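Local coordinates for protein copper-containing nitrite reductase (Thermus scotoductus, PDB 6HBE) that probably reduces nitrite to nitric oxide at its copper centres, using electrons delivered by a cytochrome c, at residues C[79-84]-C[109-114]; C[55-60]-C[103-108]; C[133-138]-C[201-206]. One frame throughout, in Å; residues are numbered along the deposited sequence.

Interaction 1 (C[79-84]-C[109-114]). With CU (copper (II) ion), chain M.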
ATOM      1  N   ILE C  79       2.543 -20.079 -16.580  1.00 23.02           N
ATOM      2  CA  ILE C  79       1.739 -21.031 -15.813  1.00 24.56           C
ATOM      3  C   ILE C  79       2.573 -21.585 -14.660  1.00 24.30           C
ATOM      4  O   ILE C  79       3.508 -22.394 -14.862  1.00 22.76           O
ATOM      5  CB  ILE C  79       1.131 -22.145 -16.742  1.00 27.55           C
ATOM      6  CG1 ILE C  79       0.325 -23.162 -15.934  1.00 28.89           C
ATOM      7  CG2 ILE C  79       2.189 -22.823 -17.609  1.00 29.88           C
ATOM      8  CD1 ILE C  79      -0.830 -23.750 -16.729  1.00 33.56           C
ATOM      9  N   HIS C  80       2.233 -21.164 -13.428  1.00 22.23           N
ATOM     10  CA  HIS C  80       3.137 -21.358 -12.292  1.00 20.19           C
ATOM     11  C   HIS C  80       3.256 -22.820 -11.849  1.00 21.11           C
ATOM     12  O   HIS C  80       4.162 -23.128 -11.105  1.00 21.52           O
ATOM     13  CB  HIS C  80       2.760 -20.473 -11.072  1.00 21.26           C
ATOM     14  CG  HIS C  80       2.890 -18.988 -11.282  1.00 20.11           C
ATOM     15  ND1 HIS C  80       2.649 -18.080 -10.269  1.00 21.81           N
ATOM     16  CD2 HIS C  80       3.260 -18.252 -12.358  1.00 21.30           C
ATOM     17  CE1 HIS C  80       2.815 -16.849 -10.729  1.00 20.72           C
ATOM     18  NE2 HIS C  80       3.200 -16.925 -11.999  1.00 22.55           N
ATOM     19  N   ALA C  81       2.322 -23.700 -12.253  1.00 20.74           N
ATOM     20  CA  ALA C  81       2.449 -25.164 -12.018  1.00 22.57           C
ATOM     21  C   ALA C  81       3.581 -25.859 -12.774  1.00 22.37           C
ATOM     22  O   ALA C  81       3.940 -27.014 -12.434  1.00 23.82           O
ATOM     23  CB  ALA C  81       1.131 -25.865 -12.356  1.00 22.83           C
ATOM     24  N   ALA C  82       4.153 -25.186 -13.764  1.00 22.88           N
ATOM     25  CA  ALA C  82       5.292 -25.737 -14.527  1.00 23.64           C
ATOM     26  C   ALA C  82       6.655 -25.367 -13.923  1.00 23.83           C
ATOM     27  O   ALA C  82       6.992 -24.177 -13.890  1.00 26.15           O
ATOM     28  CB  ALA C  82       5.220 -25.217 -15.947  1.00 23.75           C
ATOM     29  N   ASN C  83       7.421 -26.376 -13.460  1.00 23.40           N
ATOM     30  CA  ASN C  83       8.824 -26.240 -13.055  1.00 23.32           C
ATOM     31  C   ASN C  83       9.743 -26.622 -14.254  1.00 24.48           C
ATOM     32  O   ASN C  83      10.519 -27.575 -14.190  1.00 24.35           O
ATOM     33  CB  ASN C  83       9.141 -27.104 -11.814  1.00 24.33           C
ATOM     34  CG  ASN C  83      10.552 -26.861 -11.252  1.00 24.50           C
ATOM     35  OD1 ASN C  83      11.010 -25.717 -11.159  1.00 25.34           O
ATOM     36  ND2 ASN C  83      11.237 -27.934 -10.865  1.00 24.75           N
ATOM     37  N   THR C  84       9.630 -25.848 -15.325  1.00 22.81           N
ATOM     38  CA  THR C  84      10.443 -25.980 -16.525  1.00 25.55           C
ATOM     39  C   THR C  84      10.280 -24.714 -17.355  1.00 24.48           C
ATOM     40  O   THR C  84       9.327 -23.962 -17.147  1.00 24.92           O
ATOM     41  CB  THR C  84      10.107 -27.287 -17.338  1.00 26.36           C
ATOM     42  OG1 THR C  84      11.077 -27.485 -18.382  1.00 27.11           O
ATOM     43  CG2 THR C  84       8.720 -27.225 -17.954  1.00 25.43           C
ATOM     44  N   GLY C 109      -0.626 -28.194  -5.340  1.00 24.72           N
ATOM     45  CA  GLY C 109      -1.076 -26.904  -4.796  1.00 23.17           C
ATOM     46  C   GLY C 109      -1.991 -26.072  -5.679  1.00 22.69           C
ATOM     47  O   GLY C 109      -2.597 -26.591  -6.623  1.00 22.87           O
ATOM     48  N   VAL C 110      -2.059 -24.769  -5.378  1.00 21.07           N
ATOM     49  CA  VAL C 110      -2.921 -23.802  -6.073  1.00 20.22           C
ATOM     50  C   VAL C 110      -2.009 -22.768  -6.733  1.00 20.96           C
ATOM     51  O   VAL C 110      -1.278 -22.037  -6.023  1.00 20.32           O
ATOM     52  CB  VAL C 110      -3.897 -23.125  -5.082  1.00 21.52           C
ATOM     53  CG1 VAL C 110      -4.738 -22.051  -5.795  1.00 20.96           C
ATOM     54  CG2 VAL C 110      -4.818 -24.171  -4.440  1.00 22.65           C
ATOM     55  N   PHE C 111      -2.047 -22.712  -8.072  1.00 19.28           N
ATOM     56  CA  PHE C 111      -1.109 -21.934  -8.883  1.00 20.97           C
ATOM     57  C   PHE C 111      -1.810 -20.888  -9.744  1.00 19.76           C
ATOM     58  O   PHE C 111      -2.872 -21.144 -10.320  1.00 20.53           O
ATOM     59  CB  PHE C 111      -0.278 -22.854  -9.767  1.00 20.50           C
ATOM     60  CG  PHE C 111       0.549 -23.835  -8.987  1.00 20.88           C
ATOM     61  CD1 PHE C 111       1.772 -23.441  -8.427  1.00 20.98           C
ATOM     62  CD2 PHE C 111       0.095 -25.120  -8.771  1.00 21.10           C
ATOM     63  CE1 PHE C 111       2.525 -24.321  -7.667  1.00 22.79           C
ATOM     64  CE2 PHE C 111       0.840 -26.024  -8.000  1.00 21.69           C
ATOM     65  CZ  PHE C 111       2.053 -25.627  -7.453  1.00 22.87           C
ATOM     66  N   MET C 112      -1.188 -19.720  -9.872  1.00 18.59           N
ATOM     67  CA  MET C 112      -1.642 -18.691 -10.827  1.00 18.16           C
ATOM     68  C   MET C 112      -1.193 -19.026 -12.259  1.00 20.85           C
ATOM     69  O   MET C 112      -0.104 -19.593 -12.468  1.00 19.68           O
ATOM     70  CB  MET C 112      -1.054 -17.321 -10.438  1.00 19.67           C
ATOM     71  CG  MET C 112      -1.637 -16.074 -11.140  1.00 19.50           C
ATOM     72  SD  MET C 112      -0.944 -14.579 -10.369  1.00 19.71           S
ATOM     73  CE  MET C 112      -1.512 -13.265 -11.436  1.00 19.27           C
ATOM     74  N   TYR C 113      -2.002 -18.625 -13.245  1.00 20.29           N
ATOM     75  CA  TYR C 113      -1.532 -18.466 -14.629  1.00 21.51           C
ATOM     76  C   TYR C 113      -1.961 -17.079 -15.085  1.00 22.42           C
ATOM     77  O   TYR C 113      -2.902 -16.515 -14.519  1.00 21.00           O
ATOM     78  CB  TYR C 113      -2.034 -19.610 -15.580  1.00 22.40           C
ATOM     79  CG  TYR C 113      -3.511 -19.576 -15.946  1.00 21.46           C
ATOM     80  CD1 TYR C 113      -3.984 -18.677 -16.921  1.00 23.31           C
ATOM     81  CD2 TYR C 113      -4.433 -20.440 -15.349  1.00 22.98           C
ATOM     82  CE1 TYR C 113      -5.315 -18.642 -17.275  1.00 24.14           C
ATOM     83  CE2 TYR C 113      -5.785 -20.394 -15.704  1.00 22.81           C
ATOM     84  CZ  TYR C 113      -6.214 -19.488 -16.662  1.00 23.94           C
ATOM     85  OH  TYR C 113      -7.535 -19.364 -17.038  1.00 24.43           O
ATOM     86  N   HIS C 114      -1.265 -16.518 -16.075  1.00 21.00           N
ATOM     87  CA  HIS C 114      -1.527 -15.151 -16.528  1.00 20.53           C
ATOM     88  C   HIS C 114      -0.853 -14.891 -17.873  1.00 21.19           C
ATOM     89  O   HIS C 114      -0.011 -15.669 -18.313  1.00 20.56           O
ATOM     90  CB  HIS C 114      -1.038 -14.101 -15.469  1.00 22.13           C
ATOM     91  CG  HIS C 114       0.424 -14.188 -15.130  1.00 21.72           C
ATOM     92  ND1 HIS C 114       1.394 -13.537 -15.865  1.00 22.62           N
ATOM     93  CD2 HIS C 114       1.081 -14.834 -14.139  1.00 21.62           C
ATOM     94  CE1 HIS C 114       2.587 -13.803 -15.370  1.00 22.67           C
ATOM     95  NE2 HIS C 114       2.432 -14.547 -14.292  1.00 23.69           N
TER
HETATM   96 CU    CU M 501       3.741 -15.140 -12.889  1.00 23.61          CU
HETATM   97  O   HOH W   1       5.215 -15.675 -14.043  1.00 28.85           O
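His80 and His114 meet through a shared copper ion, each offering its NE2, at 2.1 Å from His80 and 2.0 Å from His114. The two rings stand rim to rim with their planes at 87°, and the NE2 of His80 lies in the plane of the His114 ring, at its edge. A water at 1.9 Å from the copper and His267 of a second subunit complete the coordination.

One step out, Met112 lies along the His80 ring. Its CB packs off-centre over one face, 4.1 Å from the centroid, and its carbonyl O lies on the same face. That O also accepts the backbone N-H of His80 (N to O 3.0 Å), so one peptide oxygen both holds the main chain and underlies the ring. With CG anti to its carbonyl carbon (chi1 -65°), His80 directs the imidazole along Met112 toward the metal, and its ND1 is hydrogen-bonded to OE1 of Gln239 of the second subunit. Behind the histidine, the type I turn 79-82 sets Ala81 CA over the face of the Phe111 ring, 4.0 Å from its centroid.

Three histidines, two from one subunit and one from the next, with a water, mark the type 2 centre of copper nitrite reductases, where nitrite is expected to displace the water. Cys115, next after His114, binds the type 1 copper, consistent with a direct electron path between the metals.

Interaction 2 (C[55-60]-C[103-108]); sequences LVVEEG and FTADFP
Gly60 and Ala105 hold the contact together through its one direct hydrogen bond, from Gly60 N to Ala105 O at 2.9 Å. The N-H points almost straight at the oxygen (169°), although the donor stands 27° out of the carbonyl plane. Ala105 is the centre of an inverse gamma turn, closed by a weak bond from Asp106 N to Thr104 O, and this bend turns its carbonyl toward Gly60. The glycine has a positive phi, a backbone conformation that this residue type tolerates readily.

The tighter part lies inward. Ala105 directs its methyl at the end of strand 55-58, where CB meets CG2 of Val57 at 4.2 Å, and Val136 of the adjoining strand packs against the same alanine. The end of the Glu59 side chain lies against the pyrrolidine ring of Pro108, with OE1 of Glu59 3.7 Å from CG of Pro108.

Both segments carry the chain from one sheet of the N-terminal cupredoxin sandwich to the other. Residues 103-108 pass from strand 98-104 to strand 109-114, while Gly60 leads from strand 55-58 into strand 62-69, so two crossings run past each other at the sandwich's end.

Toward solvent the join is looser and partly water-mediated. Glu59 is fully extended, with CG anti to the backbone N (chi1 -179°), and this reach takes OE2 to a water at 2.8 Å. The water donates to OE2 and also to the carbonyl O of Asp106, 2.7 Å away, while OE1 accepts the backbone N-H of Lys139. At the other exposed margin, the methyl CG2 of Thr104 merely rests 3.8 Å from Gly60 O.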
ATOM      1  N   LEU C  55      -8.509 -24.586 -14.270  1.00 23.35           N
ATOM      2  CA  LEU C  55      -7.974 -25.898 -14.649  1.00 24.11           C
ATOM      3  C   LEU C  55      -7.670 -26.708 -13.419  1.00 25.43           C
ATOM      4  O   LEU C  55      -7.069 -26.187 -12.478  1.00 24.26           O
ATOM      5  CB  LEU C  55      -6.687 -25.726 -15.476  1.00 26.60           C
ATOM      6  CG  LEU C  55      -6.634 -24.549 -16.453  1.00 27.97           C
ATOM      7  CD1 LEU C  55      -5.278 -24.505 -17.181  1.00 30.17           C
ATOM      8  CD2 LEU C  55      -7.783 -24.555 -17.449  1.00 27.83           C
ATOM      9  N   VAL C  56      -8.104 -27.973 -13.380  1.00 24.48           N
ATOM     10  CA  VAL C  56      -7.835 -28.853 -12.246  1.00 25.06           C
ATOM     11  C   VAL C  56      -7.264 -30.171 -12.762  1.00 26.84           C
ATOM     12  O   VAL C  56      -7.874 -30.815 -13.623  1.00 27.81           O
ATOM     13  CB  VAL C  56      -9.119 -29.151 -11.432  1.00 26.28           C
ATOM     14  CG1 VAL C  56      -8.820 -30.095 -10.273  1.00 27.37           C
ATOM     15  CG2 VAL C  56      -9.744 -27.857 -10.929  1.00 26.81           C
ATOM     16  N   VAL C  57      -6.112 -30.560 -12.225  1.00 25.71           N
ATOM     17  CA  VAL C  57      -5.445 -31.814 -12.554  1.00 25.82           C
ATOM     18  C   VAL C  57      -4.990 -32.494 -11.284  1.00 26.53           C
ATOM     19  O   VAL C  57      -5.125 -31.934 -10.180  1.00 24.85           O
ATOM     20  CB  VAL C  57      -4.250 -31.611 -13.524  1.00 25.86           C
ATOM     21  CG1 VAL C  57      -4.684 -30.803 -14.747  1.00 25.69           C
ATOM     22  CG2 VAL C  57      -3.056 -30.947 -12.826  1.00 26.71           C
ATOM     23  N   GLU C  58      -4.489 -33.722 -11.438  1.00 25.82           N
ATOM     24  CA  GLU C  58      -3.907 -34.490 -10.340  1.00 29.67           C
ATOM     25  C   GLU C  58      -2.385 -34.425 -10.405  1.00 29.03           C
ATOM     26  O   GLU C  58      -1.819 -34.300 -11.502  1.00 26.91           O
ATOM     27  CB  GLU C  58      -4.358 -35.970 -10.393  1.00 32.30           C
ATOM     28  CG  GLU C  58      -5.877 -36.179 -10.399  1.00 37.37           C
ATOM     29  CD  GLU C  58      -6.590 -35.783  -9.099  1.00 43.90           C
ATOM     30  OE1 GLU C  58      -7.621 -35.064  -9.150  1.00 55.87           O
ATOM     31  OE2 GLU C  58      -6.151 -36.194  -8.006  1.00 51.62           O
ATOM     32  N   GLU C  59      -1.741 -34.518  -9.233  1.00 27.67           N
ATOM     33  CA  GLU C  59      -0.285 -34.597  -9.113  1.00 30.07           C
ATOM     34  C   GLU C  59       0.286 -35.754  -9.968  1.00 32.55           C
ATOM     35  O   GLU C  59      -0.210 -36.893  -9.908  1.00 30.54           O
ATOM     36  CB  GLU C  59       0.141 -34.761  -7.660  1.00 30.34           C
ATOM     37  CG  GLU C  59       1.665 -34.822  -7.443  1.00 31.81           C
ATOM     38  CD  GLU C  59       2.092 -34.950  -5.993  1.00 31.98           C
ATOM     39  OE1 GLU C  59       1.232 -34.934  -5.084  1.00 32.70           O
ATOM     40  OE2 GLU C  59       3.310 -35.079  -5.756  1.00 33.61           O
ATOM     41  N   GLY C  60       1.308 -35.448 -10.755  1.00 29.50           N
ATOM     42  CA  GLY C  60       1.891 -36.428 -11.685  1.00 32.71           C
ATOM     43  C   GLY C  60       1.263 -36.471 -13.075  1.00 30.94           C
ATOM     44  O   GLY C  60       1.818 -37.122 -13.954  1.00 33.78           O
ATOM     45  N   PHE C 103       3.825 -30.157 -19.968  1.00 27.10           N
ATOM     46  CA  PHE C 103       4.671 -30.278 -18.773  1.00 27.92           C
ATOM     47  C   PHE C 103       4.062 -31.287 -17.829  1.00 27.48           C
ATOM     48  O   PHE C 103       2.891 -31.578 -17.945  1.00 29.05           O
ATOM     49  CB  PHE C 103       4.874 -28.916 -18.065  1.00 27.35           C
ATOM     50  CG  PHE C 103       3.610 -28.304 -17.511  1.00 25.22           C
ATOM     51  CD1 PHE C 103       2.761 -27.574 -18.325  1.00 25.56           C
ATOM     52  CD2 PHE C 103       3.276 -28.464 -16.166  1.00 25.41           C
ATOM     53  CE1 PHE C 103       1.584 -27.018 -17.819  1.00 25.96           C
ATOM     54  CE2 PHE C 103       2.109 -27.899 -15.644  1.00 25.72           C
ATOM     55  CZ  PHE C 103       1.264 -27.177 -16.473  1.00 24.32           C
ATOM     56  N   THR C 104       4.856 -31.836 -16.915  1.00 27.36           N
ATOM     57  CA  THR C 104       4.349 -32.674 -15.849  1.00 30.22           C
ATOM     58  C   THR C 104       4.091 -31.842 -14.584  1.00 30.50           C
ATOM     59  O   THR C 104       4.928 -31.021 -14.208  1.00 27.99           O
ATOM     60  CB  THR C 104       5.346 -33.812 -15.538  1.00 33.12           C
ATOM     61  OG1 THR C 104       5.584 -34.539 -16.749  1.00 41.40           O
ATOM     62  CG2 THR C 104       4.787 -34.779 -14.535  1.00 35.78           C
ATOM     63  N   ALA C 105       2.939 -32.071 -13.940  1.00 29.48           N
ATOM     64  CA  ALA C 105       2.596 -31.400 -12.682  1.00 30.75           C
ATOM     65  C   ALA C 105       3.269 -32.089 -11.513  1.00 31.84           C
ATOM     66  O   ALA C 105       2.675 -32.937 -10.850  1.00 33.03           O
ATOM     67  CB  ALA C 105       1.077 -31.364 -12.500  1.00 31.64           C
ATOM     68  N   ASP C 106       4.516 -31.704 -11.255  1.00 33.76           N
ATOM     69  CA  ASP C 106       5.359 -32.335 -10.224  1.00 35.78           C
ATOM     70  C   ASP C 106       5.123 -31.839  -8.801  1.00 31.26           C
ATOM     71  O   ASP C 106       5.608 -32.451  -7.866  1.00 32.57           O
ATOM     72  CB  ASP C 106       6.857 -32.110 -10.549  1.00 39.00           C
ATOM     73  CG  ASP C 106       7.292 -32.745 -11.875  1.00 44.04           C
ATOM     74  OD1 ASP C 106       6.578 -33.620 -12.395  1.00 45.91           O
ATOM     75  OD2 ASP C 106       8.359 -32.363 -12.395  1.00 45.16           O
ATOM     76  N   PHE C 107       4.429 -30.713  -8.638  1.00 29.08           N
ATOM     77  CA  PHE C 107       4.251 -30.086  -7.330  1.00 28.59           C
ATOM     78  C   PHE C 107       2.760 -29.836  -7.035  1.00 24.54           C
ATOM     79  O   PHE C 107       2.082 -29.126  -7.816  1.00 22.88           O
ATOM     80  CB  PHE C 107       5.007 -28.740  -7.284  1.00 28.00           C
ATOM     81  CG  PHE C 107       6.510 -28.877  -7.244  1.00 29.13           C
ATOM     82  CD1 PHE C 107       7.240 -28.978  -8.427  1.00 31.48           C
ATOM     83  CD2 PHE C 107       7.192 -28.921  -6.037  1.00 31.66           C
ATOM     84  CE1 PHE C 107       8.622 -29.100  -8.401  1.00 32.06           C
ATOM     85  CE2 PHE C 107       8.588 -29.035  -5.997  1.00 31.28           C
ATOM     86  CZ  PHE C 107       9.299 -29.118  -7.186  1.00 32.27           C
ATOM     87  N   PRO C 108       2.260 -30.362  -5.909  1.00 24.91           N
ATOM     88  CA  PRO C 108       0.842 -30.144  -5.560  1.00 25.33           C
ATOM     89  C   PRO C 108       0.575 -28.720  -5.060  1.00 24.85           C
ATOM     90  O   PRO C 108       1.466 -28.120  -4.436  1.00 24.68           O
ATOM     91  CB  PRO C 108       0.589 -31.182  -4.469  1.00 26.84           C
ATOM     92  CG  PRO C 108       1.899 -31.459  -3.877  1.00 27.92           C
ATOM     93  CD  PRO C 108       2.932 -31.241  -4.940  1.00 26.56           C
TER
HETATM   94  O   HOH W   2       5.496 -35.084  -7.449  1.00 35.47           O

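Interaction 3 (C[133-138]-C[201-206]); sequences MIVVEP and RIYFLN
Tyr203, Glu137 and Arg201 form the polar end of this buried contact. The phenol OH of Tyr203 donates to Glu137 OE1, which approaches at the ring's edge, near its plane, with the carboxylate turned 75° to the ring; the separation of 2.4 Å is very short, and its exact value is doubtful. NE and NH2 of Arg201 both donate to the same OH, NE at 3.0 Å and NH2 at 3.2 Å, with the oxygen in the guanidinium plane. Its NH2 also makes a salt bridge to Glu137 OE2 at 3.4 Å, while NH1 turns to Tyr199 and Glu145.

The strands belong to two different cupredoxin domains: 131-137 to a sheet of the first, 199-208 to a sheet of the second. Within the contact, the axes of 133-137 and 201-206 approach to 9.1 Å, at 137° to each other, so side chains, not backbone bonds, join these two segments.

Apolar contacts fill the remainder. Val135 CG1 approaches the Tyr203 ring obliquely, 3.9 Å from CE2, and Tyr157 stacks on that ring. Bent at chi3 (-62°), Met133 lays its CE against CB of Leu205, the methionine and leucine running antiparallel alongside each other.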
ATOM      1  N   MET C 133      -6.629 -19.630 -12.385  1.00 18.91           N
ATOM      2  CA  MET C 133      -6.108 -20.653 -11.463  1.00 20.01           C
ATOM      3  C   MET C 133      -5.927 -22.030 -12.120  1.00 22.02           C
ATOM      4  O   MET C 133      -6.802 -22.488 -12.872  1.00 22.83           O
ATOM      5  CB  MET C 133      -7.093 -20.800 -10.268  1.00 21.51           C
ATOM      6  CG  MET C 133      -6.800 -21.888  -9.217  1.00 21.74           C
ATOM      7  SD  MET C 133      -8.131 -22.147  -7.984  1.00 22.18           S
ATOM      8  CE  MET C 133      -8.231 -20.541  -7.161  1.00 23.51           C
ATOM      9  N   ILE C 134      -4.830 -22.715 -11.764  1.00 21.17           N
ATOM     10  CA  ILE C 134      -4.656 -24.145 -12.019  1.00 21.89           C
ATOM     11  C   ILE C 134      -4.352 -24.810 -10.693  1.00 21.39           C
ATOM     12  O   ILE C 134      -3.451 -24.363  -9.959  1.00 20.71           O
ATOM     13  CB  ILE C 134      -3.604 -24.523 -13.120  1.00 23.10           C
ATOM     14  CG1 ILE C 134      -3.403 -26.064 -13.183  1.00 24.58           C
ATOM     15  CG2 ILE C 134      -2.260 -23.861 -12.894  1.00 25.32           C
ATOM     16  CD1 ILE C 134      -2.692 -26.546 -14.428  1.00 26.31           C
ATOM     17  N   VAL C 135      -5.153 -25.833 -10.373  1.00 21.15           N
ATOM     18  CA  VAL C 135      -5.022 -26.637  -9.173  1.00 22.21           C
ATOM     19  C   VAL C 135      -4.421 -28.003  -9.503  1.00 23.62           C
ATOM     20  O   VAL C 135      -4.879 -28.678 -10.453  1.00 24.12           O
ATOM     21  CB  VAL C 135      -6.395 -26.894  -8.490  1.00 23.01           C
ATOM     22  CG1 VAL C 135      -6.241 -27.740  -7.239  1.00 23.30           C
ATOM     23  CG2 VAL C 135      -7.089 -25.575  -8.152  1.00 25.14           C
ATOM     24  N   VAL C 136      -3.445 -28.396  -8.695  1.00 22.69           N
ATOM     25  CA  VAL C 136      -2.795 -29.717  -8.730  1.00 23.80           C
ATOM     26  C   VAL C 136      -3.095 -30.440  -7.425  1.00 22.33           C
ATOM     27  O   VAL C 136      -2.517 -30.151  -6.384  1.00 21.53           O
ATOM     28  CB  VAL C 136      -1.261 -29.610  -8.968  1.00 24.42           C
ATOM     29  CG1 VAL C 136      -0.620 -30.995  -9.080  1.00 23.49           C
ATOM     30  CG2 VAL C 136      -0.960 -28.812 -10.220  1.00 23.99           C
ATOM     31  N   GLU C 137      -4.038 -31.383  -7.476  1.00 23.49           N
ATOM     32  CA  GLU C 137      -4.478 -32.106  -6.271  1.00 25.49           C
ATOM     33  C   GLU C 137      -3.411 -33.103  -5.837  1.00 25.77           C
ATOM     34  O   GLU C 137      -3.000 -33.925  -6.664  1.00 26.65           O
ATOM     35  CB  GLU C 137      -5.721 -32.966  -6.562  1.00 28.68           C
ATOM     36  CG  GLU C 137      -7.055 -32.388  -6.209  1.00 34.02           C
ATOM     37  CD  GLU C 137      -7.224 -31.862  -4.772  1.00 31.44           C
ATOM     38  OE1 GLU C 137      -7.685 -30.741  -4.708  1.00 36.75           O
ATOM     39  OE2 GLU C 137      -6.995 -32.531  -3.739  1.00 32.85           O
ATOM     40  N   PRO C 138      -3.005 -33.080  -4.549  1.00 26.50           N
ATOM     41  CA  PRO C 138      -1.921 -33.949  -4.099  1.00 26.74           C
ATOM     42  C   PRO C 138      -2.312 -35.421  -4.001  1.00 29.61           C
ATOM     43  O   PRO C 138      -3.481 -35.742  -3.757  1.00 28.00           O
ATOM     44  CB  PRO C 138      -1.612 -33.434  -2.698  1.00 27.47           C
ATOM     45  CG  PRO C 138      -2.902 -32.844  -2.221  1.00 26.62           C
ATOM     46  CD  PRO C 138      -3.525 -32.242  -3.445  1.00 27.70           C
ATOM     47  N   ARG C 201     -13.669 -27.481   1.858  1.00 22.73           N
ATOM     48  CA  ARG C 201     -12.266 -27.234   1.450  1.00 23.86           C
ATOM     49  C   ARG C 201     -12.231 -26.035   0.476  1.00 23.41           C
ATOM     50  O   ARG C 201     -12.911 -26.043  -0.547  1.00 23.81           O
ATOM     51  CB  ARG C 201     -11.585 -28.486   0.876  1.00 24.90           C
ATOM     52  CG  ARG C 201     -10.047 -28.377   0.764  1.00 24.87           C
ATOM     53  CD  ARG C 201      -9.374 -29.740   0.910  1.00 27.15           C
ATOM     54  NE  ARG C 201      -9.463 -30.538  -0.313  1.00 28.08           N
ATOM     55  CZ  ARG C 201      -9.636 -31.871  -0.393  1.00 27.03           C
ATOM     56  NH1 ARG C 201      -9.780 -32.646   0.681  1.00 26.91           N
ATOM     57  NH2 ARG C 201      -9.656 -32.431  -1.597  1.00 27.66           N
ATOM     58  N   ILE C 202     -11.449 -25.001   0.830  1.00 23.68           N
ATOM     59  CA  ILE C 202     -11.410 -23.720   0.105  1.00 21.67           C
ATOM     60  C   ILE C 202     -10.038 -23.670  -0.589  1.00 21.33           C
ATOM     61  O   ILE C 202      -9.009 -23.946   0.036  1.00 20.40           O
ATOM     62  CB  ILE C 202     -11.598 -22.511   1.059  1.00 23.88           C
ATOM     63  CG1 ILE C 202     -12.952 -22.609   1.794  1.00 24.04           C
ATOM     64  CG2 ILE C 202     -11.519 -21.177   0.299  1.00 23.22           C
ATOM     65  CD1 ILE C 202     -13.057 -21.719   3.015  1.00 26.49           C
ATOM     66  N   TYR C 203     -10.042 -23.371  -1.873  1.00 18.43           N
ATOM     67  CA  TYR C 203      -8.826 -23.201  -2.678  1.00 18.38           C
ATOM     68  C   TYR C 203      -8.780 -21.698  -2.987  1.00 19.68           C
ATOM     69  O   TYR C 203      -9.604 -21.207  -3.770  1.00 19.02           O
ATOM     70  CB  TYR C 203      -8.919 -24.040  -3.954  1.00 19.53           C
ATOM     71  CG  TYR C 203      -9.014 -25.559  -3.744  1.00 20.21           C
ATOM     72  CD1 TYR C 203     -10.227 -26.168  -3.377  1.00 22.83           C
ATOM     73  CD2 TYR C 203      -7.912 -26.379  -3.953  1.00 21.36           C
ATOM     74  CE1 TYR C 203     -10.323 -27.548  -3.205  1.00 23.40           C
ATOM     75  CE2 TYR C 203      -7.985 -27.768  -3.777  1.00 22.50           C
ATOM     76  CZ  TYR C 203      -9.198 -28.345  -3.389  1.00 24.09           C
ATOM     77  OH  TYR C 203      -9.313 -29.713  -3.219  1.00 23.62           O
ATOM     78  N   PHE C 204      -7.834 -20.979  -2.368  1.00 19.29           N
ATOM     79  CA  PHE C 204      -7.786 -19.498  -2.442  1.00 18.65           C
ATOM     80  C   PHE C 204      -6.510 -19.017  -3.119  1.00 19.46           C
ATOM     81  O   PHE C 204      -5.418 -19.408  -2.697  1.00 18.22           O
ATOM     82  CB  PHE C 204      -7.854 -18.907  -1.030  1.00 18.76           C
ATOM     83  CG  PHE C 204      -7.711 -17.392  -0.993  1.00 18.97           C
ATOM     84  CD1 PHE C 204      -8.603 -16.597  -1.673  1.00 20.58           C
ATOM     85  CD2 PHE C 204      -6.728 -16.782  -0.226  1.00 20.04           C
ATOM     86  CE1 PHE C 204      -8.500 -15.221  -1.652  1.00 21.64           C
ATOM     87  CE2 PHE C 204      -6.645 -15.389  -0.167  1.00 21.51           C
ATOM     88  CZ  PHE C 204      -7.519 -14.618  -0.912  1.00 19.53           C
ATOM     89  N   LEU C 205      -6.643 -18.142  -4.129  1.00 18.23           N
ATOM     90  CA  LEU C 205      -5.500 -17.512  -4.783  1.00 17.54           C
ATOM     91  C   LEU C 205      -5.737 -16.017  -4.811  1.00 17.96           C
ATOM     92  O   LEU C 205      -6.749 -15.552  -5.348  1.00 18.43           O
ATOM     93  CB  LEU C 205      -5.337 -18.052  -6.220  1.00 18.04           C
ATOM     94  CG  LEU C 205      -4.340 -17.355  -7.170  1.00 18.54           C
ATOM     95  CD1 LEU C 205      -2.928 -17.482  -6.689  1.00 18.75           C
ATOM     96  CD2 LEU C 205      -4.433 -17.858  -8.596  1.00 19.82           C
ATOM     97  N   ASN C 206      -4.790 -15.254  -4.261  1.00 17.92           N
ATOM     98  CA  ASN C 206      -4.819 -13.768  -4.398  1.00 17.17           C
ATOM     99  C   ASN C 206      -3.972 -13.437  -5.615  1.00 18.52           C
ATOM    100  O   ASN C 206      -2.739 -13.558  -5.542  1.00 19.16           O
ATOM    101  CB  ASN C 206      -4.240 -13.028  -3.158  1.00 16.18           C
ATOM    102  CG  ASN C 206      -4.275 -11.515  -3.298  1.00 17.18           C
ATOM    103  OD1 ASN C 206      -4.960 -10.960  -4.184  1.00 18.12           O
ATOM    104  ND2 ASN C 206      -3.505 -10.809  -2.434  1.00 17.87           N
TER

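The three contacts cluster tightly, interaction 1 lying about 9 Å from interaction 2 and about 11 Å from interaction 3, centre to centre, with about 11 Å between interactions 2 and 3. All draw on one four-stranded sheet of the first cupredoxin domain, ordered 55-58, 131-137, 109-114, 78-79. Along the chain interactions 1 and 2 alternate, and interaction 3 opens only after both have closed. Strand 131-137 is central: its backbone pairs with 55-58 on one side and with 109-114 on the other. The sheet thus joins the two copper-binding histidines of this chain, His80 and His114, to the end of its own sandwich and, through 201-206, to the second domain.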